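Local coordinates for protein Cow rumen GH26 endo-mannanase (Metagenome, PDB 6UEH) that probably hydrolyses internal beta-1,4-mannosidic linkages in mannans such as galactomannan, as a family 26 endo-mannanase carrying an accessory carbohydrate-binding domain, at residues A[144-149]-A[343-348]; A[159-164]-A[421-426]; A[318-323]-A[370-375]. All coordinates share one frame; numbering follows the deposited sequence.

Contact 1: residues A[144-149]-A[343-348]; sequences KLSDPK and YLYDKL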
loop_
_atom_site.group_PDB
_atom_site.type_symbol
_atom_site.label_atom_id
_atom_site.label_comp_id
_atom_site.label_asym_id
_atom_site.label_seq_id
_atom_site.Cartn_x
_atom_site.Cartn_y
_atom_site.Cartn_z
ATOM N N LYS A 144 -11.946 -15.087 -4.040
ATOM C CA LYS A 144 -13.291 -15.212 -3.491
ATOM C C LYS A 144 -13.505 -14.097 -2.476
ATOM O O LYS A 144 -12.685 -13.904 -1.578
ATOM C CB LYS A 144 -13.504 -16.580 -2.838
ATOM C CG LYS A 144 -14.957 -16.867 -2.470
ATOM C CD LYS A 144 -15.096 -18.196 -1.739
ATOM C CE LYS A 144 -16.556 -18.617 -1.610
ATOM N NZ LYS A 144 -17.385 -17.632 -0.856
ATOM N N LEU A 145 -14.595 -13.354 -2.628
ATOM C CA LEU A 145 -14.862 -12.222 -1.747
ATOM C C LEU A 145 -15.186 -12.684 -0.329
ATOM O O LEU A 145 -15.665 -13.798 -0.122
ATOM C CB LEU A 145 -16.000 -11.369 -2.313
ATOM C CG LEU A 145 -15.598 -10.540 -3.536
ATOM C CD1 LEU A 145 -16.809 -9.880 -4.180
ATOM C CD2 LEU A 145 -14.554 -9.499 -3.148
ATOM N N SER A 146 -14.911 -11.822 0.645
ATOM C CA SER A 146 -15.113 -12.163 2.050
ATOM C C SER A 146 -16.592 -12.273 2.404
ATOM O O SER A 146 -16.966 -13.028 3.303
ATOM C CB SER A 146 -14.437 -11.128 2.953
ATOM O OG SER A 146 -14.941 -9.827 2.702
ATOM N N ASP A 147 -17.426 -11.510 1.706
ATOM C CA ASP A 147 -18.875 -11.584 1.887
ATOM C C ASP A 147 -19.423 -12.797 1.143
ATOM O O ASP A 147 -19.369 -12.849 -0.086
ATOM C CB ASP A 147 -19.550 -10.298 1.391
ATOM C CG ASP A 147 -21.020 -10.200 1.790
ATOM O OD1 ASP A 147 -21.653 -11.236 2.087
ATOM O OD2 ASP A 147 -21.550 -9.069 1.794
ATOM N N PRO A 148 -19.964 -13.774 1.889
ATOM C CA PRO A 148 -20.514 -14.995 1.291
ATOM C C PRO A 148 -21.682 -14.700 0.355
ATOM O O PRO A 148 -21.973 -15.500 -0.534
ATOM C CB PRO A 148 -20.986 -15.808 2.504
ATOM C CG PRO A 148 -20.263 -15.225 3.673
ATOM C CD PRO A 148 -20.090 -13.775 3.356
ATOM N N LYS A 149 -22.337 -13.562 0.562
ATOM C CA LYS A 149 -23.500 -13.189 -0.234
ATOM C C LYS A 149 -23.162 -12.170 -1.317
ATOM O O LYS A 149 -24.060 -11.542 -1.877
ATOM C CB LYS A 149 -24.603 -12.624 0.664
ATOM C CG LYS A 149 -25.171 -13.613 1.667
ATOM C CD LYS A 149 -26.220 -12.947 2.542
ATOM C CE LYS A 149 -26.810 -13.919 3.547
ATOM N NZ LYS A 149 -27.778 -13.241 4.457
ATOM N N TYR A 343 -17.528 -3.140 12.736
ATOM C CA TYR A 343 -18.854 -2.576 12.979
ATOM C C TYR A 343 -19.506 -2.150 11.669
ATOM O O TYR A 343 -20.645 -2.516 11.386
ATOM C CB TYR A 343 -18.761 -1.384 13.940
ATOM C CG TYR A 343 -20.094 -0.784 14.343
ATOM C CD1 TYR A 343 -20.714 0.180 13.558
ATOM C CD2 TYR A 343 -20.722 -1.170 15.521
ATOM C CE1 TYR A 343 -21.927 0.735 13.929
ATOM C CE2 TYR A 343 -21.932 -0.619 15.901
ATOM C CZ TYR A 343 -22.532 0.333 15.101
ATOM O OH TYR A 343 -23.739 0.879 15.477
ATOM N N LEU A 344 -18.772 -1.376 10.874
ATOM C CA LEU A 344 -19.275 -0.886 9.595
ATOM C C LEU A 344 -19.549 -2.035 8.630
ATOM O O LEU A 344 -20.581 -2.063 7.959
ATOM C CB LEU A 344 -18.284 0.099 8.970
ATOM C CG LEU A 344 -18.657 0.648 7.590
ATOM C CD1 LEU A 344 -19.975 1.419 7.643
ATOM C CD2 LEU A 344 -17.541 1.523 7.038
ATOM N N TYR A 345 -18.616 -2.982 8.573
ATOM C CA TYR A 345 -18.744 -4.153 7.713
ATOM C C TYR A 345 -20.007 -4.938 8.052
ATOM O O TYR A 345 -20.782 -5.299 7.166
ATOM C CB TYR A 345 -17.510 -5.049 7.853
ATOM C CG TYR A 345 -17.446 -6.220 6.890
ATOM C CD1 TYR A 345 -18.202 -7.365 7.103
ATOM C CD2 TYR A 345 -16.599 -6.191 5.788
ATOM C CE1 TYR A 345 -18.137 -8.440 6.233
ATOM C CE2 TYR A 345 -16.523 -7.264 4.915
ATOM C CZ TYR A 345 -17.295 -8.386 5.144
ATOM O OH TYR A 345 -17.226 -9.457 4.280
ATOM N N ASP A 346 -20.202 -5.205 9.338
ATOM C CA ASP A 346 -21.367 -5.954 9.795
ATOM C C ASP A 346 -22.661 -5.182 9.560
ATOM O O ASP A 346 -23.668 -5.761 9.159
ATOM C CB ASP A 346 -21.232 -6.308 11.278
ATOM C CG ASP A 346 -20.138 -7.328 11.538
ATOM O OD1 ASP A 346 -19.651 -7.941 10.564
ATOM O OD2 ASP A 346 -19.775 -7.524 12.717
ATOM N N LYS A 347 -22.630 -3.876 9.812
ATOM C CA LYS A 347 -23.811 -3.037 9.622
ATOM C C LYS A 347 -24.265 -3.006 8.165
ATOM O O LYS A 347 -25.448 -3.181 7.878
ATOM C CB LYS A 347 -23.545 -1.612 10.110
ATOM C CG LYS A 347 -23.900 -1.372 11.570
ATOM C CD LYS A 347 -25.398 -1.500 11.799
ATOM C CE LYS A 347 -25.779 -1.145 13.232
ATOM N NZ LYS A 347 -25.200 -2.087 14.233
ATOM N N LEU A 348 -23.326 -2.790 7.248
ATOM C CA LEU A 348 -23.661 -2.677 5.830
ATOM C C LEU A 348 -24.107 -4.008 5.227
ATOM O O LEU A 348 -25.060 -4.049 4.448
ATOM C CB LEU A 348 -22.474 -2.125 5.034
ATOM C CG LEU A 348 -22.095 -0.656 5.258
ATOM C CD1 LEU A 348 -21.117 -0.184 4.188
ATOM C CD2 LEU A 348 -23.331 0.237 5.288
HETATM O O HOH W 1 -17.416 -11.716 5.834
#
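Y345 reaches from helix 334-351 with its phenol end directed at the backbone turn around S146 and D147, a worked example of how one long aromatic side chain can join a helix to a loop, with D147 CA and Y345 CA 9.4 Å apart. Its CG lies anti to the backbone N (chi1 -173°), which carries the ring off the helix and lets OH meet the loop. S146 answers from the edge of the ring: its OG, hydrogen-bonded to D381, lies near the ring plane, 2.8 Å from Y345 OH, and S146 CB follows at 3.5 Å from that same OH. Of the D147 side chain, only CB comes near Y345 OH, at 3.8 Å; its OD1 accepts from K149 N in an Asx turn and OD2 is hydrogen-bonded to H355 ND1. D147 N is 3.3 Å from Y345 OH, at an angle too poor for a hydrogen bond. A water completes the join: Y345 OH donates to it over 2.7 Å, and the water donates onward to S146 O. Around the ring, Y379 packs edge-to-face and W359 meets it with planes inclined. The loop leading into helix 152-164 is thus joined to helix 334-351 of the family 26 barrel domain. Chemically, the buried Y345 hydroxyl is satisfied by the water and the D147 carboxylate by H355, so both are likely to pay little for burial.

Contact 2: residues A[159-164]-A[421-426]; sequences DYLGSV and KKMISL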
loop_
_atom_site.group_PDB
_atom_site.type_symbol
_atom_site.label_atom_id
_atom_site.label_comp_id
_atom_site.label_asym_id
_atom_site.label_seq_id
_atom_site.Cartn_x
_atom_site.Cartn_y
_atom_site.Cartn_z
ATOM N N ASP A 159 -12.781 -11.045 -9.639
ATOM C CA ASP A 159 -12.115 -12.090 -10.406
ATOM C C ASP A 159 -11.370 -11.507 -11.599
ATOM O O ASP A 159 -10.282 -11.970 -11.935
ATOM C CB ASP A 159 -13.117 -13.149 -10.866
ATOM C CG ASP A 159 -13.452 -14.136 -9.770
ATOM O OD1 ASP A 159 -12.587 -14.372 -8.899
ATOM O OD2 ASP A 159 -14.576 -14.674 -9.775
ATOM N N TYR A 160 -11.949 -10.492 -12.238
ATOM C CA TYR A 160 -11.253 -9.809 -13.323
ATOM C C TYR A 160 -9.961 -9.181 -12.815
ATOM O O TYR A 160 -8.918 -9.275 -13.464
ATOM C CB TYR A 160 -12.120 -8.725 -13.965
ATOM C CG TYR A 160 -11.296 -7.807 -14.843
ATOM C CD1 TYR A 160 -10.896 -8.207 -16.112
ATOM C CD2 TYR A 160 -10.888 -6.553 -14.392
ATOM C CE1 TYR A 160 -10.129 -7.384 -16.912
ATOM C CE2 TYR A 160 -10.117 -5.724 -15.187
ATOM C CZ TYR A 160 -9.742 -6.144 -16.446
ATOM O OH TYR A 160 -8.978 -5.323 -17.243
ATOM N N LEU A 161 -10.046 -8.523 -11.662
ATOM C CA LEU A 161 -8.879 -7.906 -11.042
ATOM C C LEU A 161 -7.806 -8.952 -10.759
ATOM O O LEU A 161 -6.624 -8.725 -11.011
ATOM C CB LEU A 161 -9.268 -7.188 -9.747
ATOM C CG LEU A 161 -10.291 -6.060 -9.888
ATOM C CD1 LEU A 161 -10.684 -5.495 -8.526
ATOM C CD2 LEU A 161 -9.755 -4.963 -10.795
ATOM N N GLY A 162 -8.229 -10.099 -10.240
ATOM C CA GLY A 162 -7.314 -11.190 -9.967
ATOM C C GLY A 162 -6.668 -11.723 -11.232
ATOM O O GLY A 162 -5.562 -12.261 -11.194
ATOM N N SER A 163 -7.357 -11.566 -12.360
ATOM C CA SER A 163 -6.882 -12.122 -13.623
ATOM C C SER A 163 -5.750 -11.294 -14.221
ATOM O O SER A 163 -4.997 -11.782 -15.060
ATOM C CB SER A 163 -8.033 -12.235 -14.631
ATOM O OG SER A 163 -8.364 -10.973 -15.184
ATOM N N VAL A 164 -5.625 -10.042 -13.791
ATOM C CA VAL A 164 -4.568 -9.181 -14.312
ATOM C C VAL A 164 -3.511 -8.882 -13.252
ATOM O O VAL A 164 -2.475 -8.291 -13.552
ATOM C CB VAL A 164 -5.139 -7.856 -14.854
ATOM C CG1 VAL A 164 -6.125 -8.131 -15.981
ATOM C CG2 VAL A 164 -5.802 -7.059 -13.740
ATOM N N LYS A 421 -2.585 -13.124 0.422
ATOM C CA LYS A 421 -3.969 -13.585 0.351
ATOM C C LYS A 421 -4.904 -12.479 -0.130
ATOM O O LYS A 421 -6.066 -12.731 -0.451
ATOM C CB LYS A 421 -4.430 -14.117 1.708
ATOM C CG LYS A 421 -3.628 -15.314 2.186
ATOM C CD LYS A 421 -4.358 -16.083 3.269
ATOM C CE LYS A 421 -3.520 -17.255 3.754
ATOM N NZ LYS A 421 -3.009 -18.075 2.619
ATOM N N LYS A 422 -4.390 -11.253 -0.172
ATOM C CA LYS A 422 -5.146 -10.117 -0.686
ATOM C C LYS A 422 -4.329 -9.382 -1.744
ATOM O O LYS A 422 -3.105 -9.287 -1.641
ATOM C CB LYS A 422 -5.527 -9.153 0.445
ATOM C CG LYS A 422 -6.180 -9.810 1.655
ATOM C CD LYS A 422 -7.542 -10.401 1.325
ATOM C CE LYS A 422 -8.128 -11.118 2.534
ATOM N NZ LYS A 422 -9.480 -11.682 2.266
ATOM N N MET A 423 -5.008 -8.871 -2.765
ATOM C CA MET A 423 -4.353 -8.041 -3.768
ATOM C C MET A 423 -3.981 -6.692 -3.167
ATOM O O MET A 423 -4.655 -6.198 -2.261
ATOM C CB MET A 423 -5.252 -7.851 -4.989
ATOM C CG MET A 423 -5.456 -9.114 -5.805
ATOM S SD MET A 423 -6.535 -8.843 -7.218
ATOM C CE MET A 423 -8.084 -8.470 -6.400
ATOM N N ILE A 424 -2.903 -6.103 -3.673
ATOM C CA ILE A 424 -2.401 -4.839 -3.148
ATOM C C ILE A 424 -2.340 -3.778 -4.235
ATOM O O ILE A 424 -1.906 -4.054 -5.354
ATOM C CB ILE A 424 -1.012 -5.014 -2.537
ATOM C CG1 ILE A 424 -1.041 -6.164 -1.537
ATOM C CG2 ILE A 424 -0.542 -3.726 -1.868
ATOM C CD1 ILE A 424 0.220 -6.322 -0.831
ATOM N N SER A 425 -2.766 -2.566 -3.898
ATOM C CA SER A 425 -2.819 -1.487 -4.875
ATOM C C SER A 425 -2.294 -0.157 -4.341
ATOM O O SER A 425 -2.089 0.009 -3.140
ATOM C CB SER A 425 -4.254 -1.298 -5.353
ATOM O OG SER A 425 -5.065 -0.821 -4.293
ATOM N N LEU A 426 -2.077 0.784 -5.253
ATOM C CA LEU A 426 -1.826 2.169 -4.885
ATOM C C LEU A 426 -3.155 2.914 -4.920
ATOM O O LEU A 426 -3.533 3.480 -5.946
ATOM C CB LEU A 426 -0.810 2.819 -5.828
ATOM C CG LEU A 426 0.627 2.302 -5.739
ATOM C CD1 LEU A 426 1.487 2.899 -6.844
ATOM C CD2 LEU A 426 1.218 2.605 -4.368
#
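M423 points from segment 421-426 toward helix 152-164, and its side chain can be followed atom by atom to L161 and G162. CB points at the helix, and CG, anti to the carbonyl carbon (chi1 -69°), extends the chain in that direction without yet touching it. Contact begins at the sulfur. M423 SD settles on the helix backbone, 3.7 Å from both G162 N and G162 CA, and 3.8 Å from L161 C. This is van der Waals contact, with the sulfur lying against the main chain at the glycine. Beyond the sulfur the chain bends (chi3 -66°), and this turn brings the terminal methyl alongside the leucine, with M423 CE 3.8 Å from L161 CB and 4.2 Å from G162 N. L161 itself also packs on M382 of the neighbouring strand 382-387, so the leucine spans two adjacent strands. No hydrogen bond crosses between the two segments; a little farther on, I424 N donates to the hydroxyl of Y165. Helix and strand are thus joined by a thioether laid against the backbone at L161 and G162, with its methyl on the leucine CB. The helix precedes 169-174, the first strand of the parallel sheet, and lies across the N-terminal ends of barrel strands, closing that end of the TIM barrel of this family 26 glycoside hydrolase.

Contact 3: residues A[318-323]-A[370-375]; sequences VNTDGS and SIQWYA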
loop_
_atom_site.group_PDB
_atom_site.type_symbol
_atom_site.label_atom_id
_atom_site.label_comp_id
_atom_site.label_asym_id
_atom_site.label_seq_id
_atom_site.Cartn_x
_atom_site.Cartn_y
_atom_site.Cartn_z
ATOM N N VAL A 318 3.407 6.498 11.962
ATOM C CA VAL A 318 3.654 5.274 12.729
ATOM C C VAL A 318 3.165 5.332 14.181
ATOM O O VAL A 318 3.591 6.180 14.966
ATOM C CB VAL A 318 5.159 4.910 12.719
ATOM C CG1 VAL A 318 6.024 6.115 13.089
ATOM C CG2 VAL A 318 5.431 3.728 13.640
ATOM N N ASN A 319 2.254 4.417 14.510
ATOM C CA ASN A 319 1.684 4.298 15.850
ATOM C C ASN A 319 0.733 3.112 15.938
ATOM O O ASN A 319 0.366 2.521 14.923
ATOM C CB ASN A 319 0.927 5.568 16.242
ATOM C CG ASN A 319 -0.481 5.599 15.680
ATOM O OD1 ASN A 319 -1.439 5.241 16.362
ATOM N ND2 ASN A 319 -0.612 6.013 14.426
ATOM N N THR A 320 0.328 2.775 17.159
ATOM C CA THR A 320 -0.759 1.822 17.371
ATOM C C THR A 320 -1.724 2.351 18.428
ATOM O O THR A 320 -2.810 1.806 18.615
ATOM C CB THR A 320 -0.246 0.435 17.812
ATOM O OG1 THR A 320 0.683 0.586 18.893
ATOM C CG2 THR A 320 0.430 -0.287 16.652
ATOM N N ASP A 321 -1.324 3.420 19.112
ATOM C CA ASP A 321 -2.122 3.959 20.209
ATOM C C ASP A 321 -3.023 5.117 19.769
ATOM O O ASP A 321 -3.802 5.638 20.566
ATOM C CB ASP A 321 -1.211 4.405 21.356
ATOM C CG ASP A 321 -0.318 5.574 20.980
ATOM O OD1 ASP A 321 -0.131 5.829 19.771
ATOM O OD2 ASP A 321 0.209 6.233 21.901
ATOM N N GLY A 322 -2.911 5.515 18.505
ATOM C CA GLY A 322 -3.766 6.553 17.953
ATOM C C GLY A 322 -3.086 7.901 17.803
ATOM O O GLY A 322 -3.609 8.798 17.140
ATOM N N SER A 323 -1.908 8.036 18.404
ATOM C CA SER A 323 -1.203 9.315 18.458
ATOM C C SER A 323 -0.708 9.811 17.097
ATOM O O SER A 323 -0.397 10.993 16.941
ATOM C CB SER A 323 -0.020 9.216 19.426
ATOM O OG SER A 323 0.846 8.151 19.072
ATOM N N SER A 370 2.423 -2.109 12.059
ATOM C CA SER A 370 1.456 -1.535 11.129
ATOM C C SER A 370 0.356 -2.535 10.778
ATOM O O SER A 370 -0.727 -2.149 10.343
ATOM C CB SER A 370 2.152 -1.053 9.854
ATOM O OG SER A 370 2.958 0.081 10.114
ATOM N N ILE A 371 0.640 -3.819 10.979
ATOM C CA ILE A 371 -0.316 -4.876 10.667
ATOM C C ILE A 371 -1.446 -4.939 11.697
ATOM O O ILE A 371 -2.462 -5.596 11.474
ATOM C CB ILE A 371 0.376 -6.251 10.590
ATOM C CG1 ILE A 371 -0.447 -7.224 9.739
ATOM C CG2 ILE A 371 0.630 -6.809 11.990
ATOM C CD1 ILE A 371 0.171 -8.603 9.624
ATOM N N GLN A 372 -1.274 -4.248 12.819
ATOM C CA GLN A 372 -2.302 -4.226 13.855
ATOM C C GLN A 372 -3.529 -3.431 13.412
ATOM O O GLN A 372 -4.573 -3.479 14.061
ATOM C CB GLN A 372 -1.744 -3.651 15.157
ATOM C CG GLN A 372 -0.625 -4.484 15.763
ATOM C CD GLN A 372 -0.250 -4.028 17.156
ATOM O OE1 GLN A 372 -1.062 -3.434 17.866
ATOM N NE2 GLN A 372 0.987 -4.301 17.556
ATOM N N TRP A 373 -3.400 -2.710 12.304
ATOM C CA TRP A 373 -4.511 -1.946 11.746
ATOM C C TRP A 373 -5.265 -2.745 10.683
ATOM O O TRP A 373 -6.170 -2.225 10.032
ATOM C CB TRP A 373 -4.010 -0.628 11.149
ATOM C CG TRP A 373 -3.378 0.283 12.153
ATOM C CD1 TRP A 373 -2.094 0.234 12.613
ATOM C CD2 TRP A 373 -4.001 1.389 12.818
ATOM N NE1 TRP A 373 -1.880 1.238 13.526
ATOM C CE2 TRP A 373 -3.035 1.961 13.669
ATOM C CE3 TRP A 373 -5.281 1.950 12.774
ATOM C CZ2 TRP A 373 -3.310 3.068 14.472
ATOM C CZ3 TRP A 373 -5.552 3.047 13.573
ATOM C CH2 TRP A 373 -4.570 3.596 14.410
ATOM N N TYR A 374 -4.884 -4.008 10.512
ATOM C CA TYR A 374 -5.541 -4.897 9.557
ATOM C C TYR A 374 -6.713 -5.617 10.219
ATOM O O TYR A 374 -6.560 -6.217 11.281
ATOM C CB TYR A 374 -4.535 -5.901 8.989
ATOM C CG TYR A 374 -5.108 -6.890 7.996
ATOM C CD1 TYR A 374 -5.826 -6.459 6.885
ATOM C CD2 TYR A 374 -4.901 -8.254 8.153
ATOM C CE1 TYR A 374 -6.339 -7.361 5.972
ATOM C CE2 TYR A 374 -5.410 -9.164 7.244
ATOM C CZ TYR A 374 -6.126 -8.713 6.156
ATOM O OH TYR A 374 -6.630 -9.619 5.251
ATOM N N ALA A 375 -7.882 -5.552 9.591
ATOM C CA ALA A 375 -9.103 -6.087 10.188
ATOM C C ALA A 375 -9.251 -7.599 10.014
ATOM O O ALA A 375 -10.162 -8.202 10.582
ATOM C CB ALA A 375 -10.313 -5.383 9.611
HETATM O O HOH W 2 3.019 0.958 13.361
#
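W373 and N319 supply the one hydrogen bond between loop 318-323 and the 3-10 turn 370-373. The indole N-H of W373 is spent on a main-chain acceptor, NE1 lying 2.9 Å from N319 O at an N-H...O angle of 156°. The oxygen sits at the edge of the ring, almost in its plane, while the donor is tilted from the carbonyl plane. The second kind of interaction is van der Waals. N319 OD1 comes 3.4 Å from W373 CZ2, with amide and ring planes 73° apart, and the same OD1 accepts from G322 N in an Asx motif. With CG between the backbone N and the carbonyl carbon (chi1 82°), the amide swings toward the tryptophan. T320 adds its methyl, CG2 meeting Q372 OE1 at 3.7 Å. A weakly bound water lies between N319 O and S370 OG. Replacing W373 by a leucine would probably leave N319 O without its indole donor and open a gap beside the N319 amide. Around the pair, E315 accepts from N319 N and pairs with S370 OG, tying both loops to one carboxylate. The segments follow barrel strands 306-309 and 357-362, in loops at the C-terminal ends, the side where TIM-barrel hydrolases carry their active site; W373 and Q372 rest on A334 of helix 334-351, and S370 and I371 reach F417 of helix 408-417.

All three contacts lie in the glycoside hydrolase domain, and their segments interleave along the chain: 144-149, 159-164, 318-323, 343-348, 370-375, 421-426. Contact 3 is nested in the loop closed by contact 2, whereas contact 1 crosses both. Centres of contacts 1 and 2 are about 18 Å apart, those of 1 and 3 about 22 Å, and those of 2 and 3 about 24 Å. Helix 334-351 serves contact 1 directly and underlies contact 3; helix 152-164 carries contact 2 and receives L145 from contact 1. Contacts 2 and 3 touch where K422 packs on Y374. Sequence-distant segments are thereby drawn round one parallel barrel.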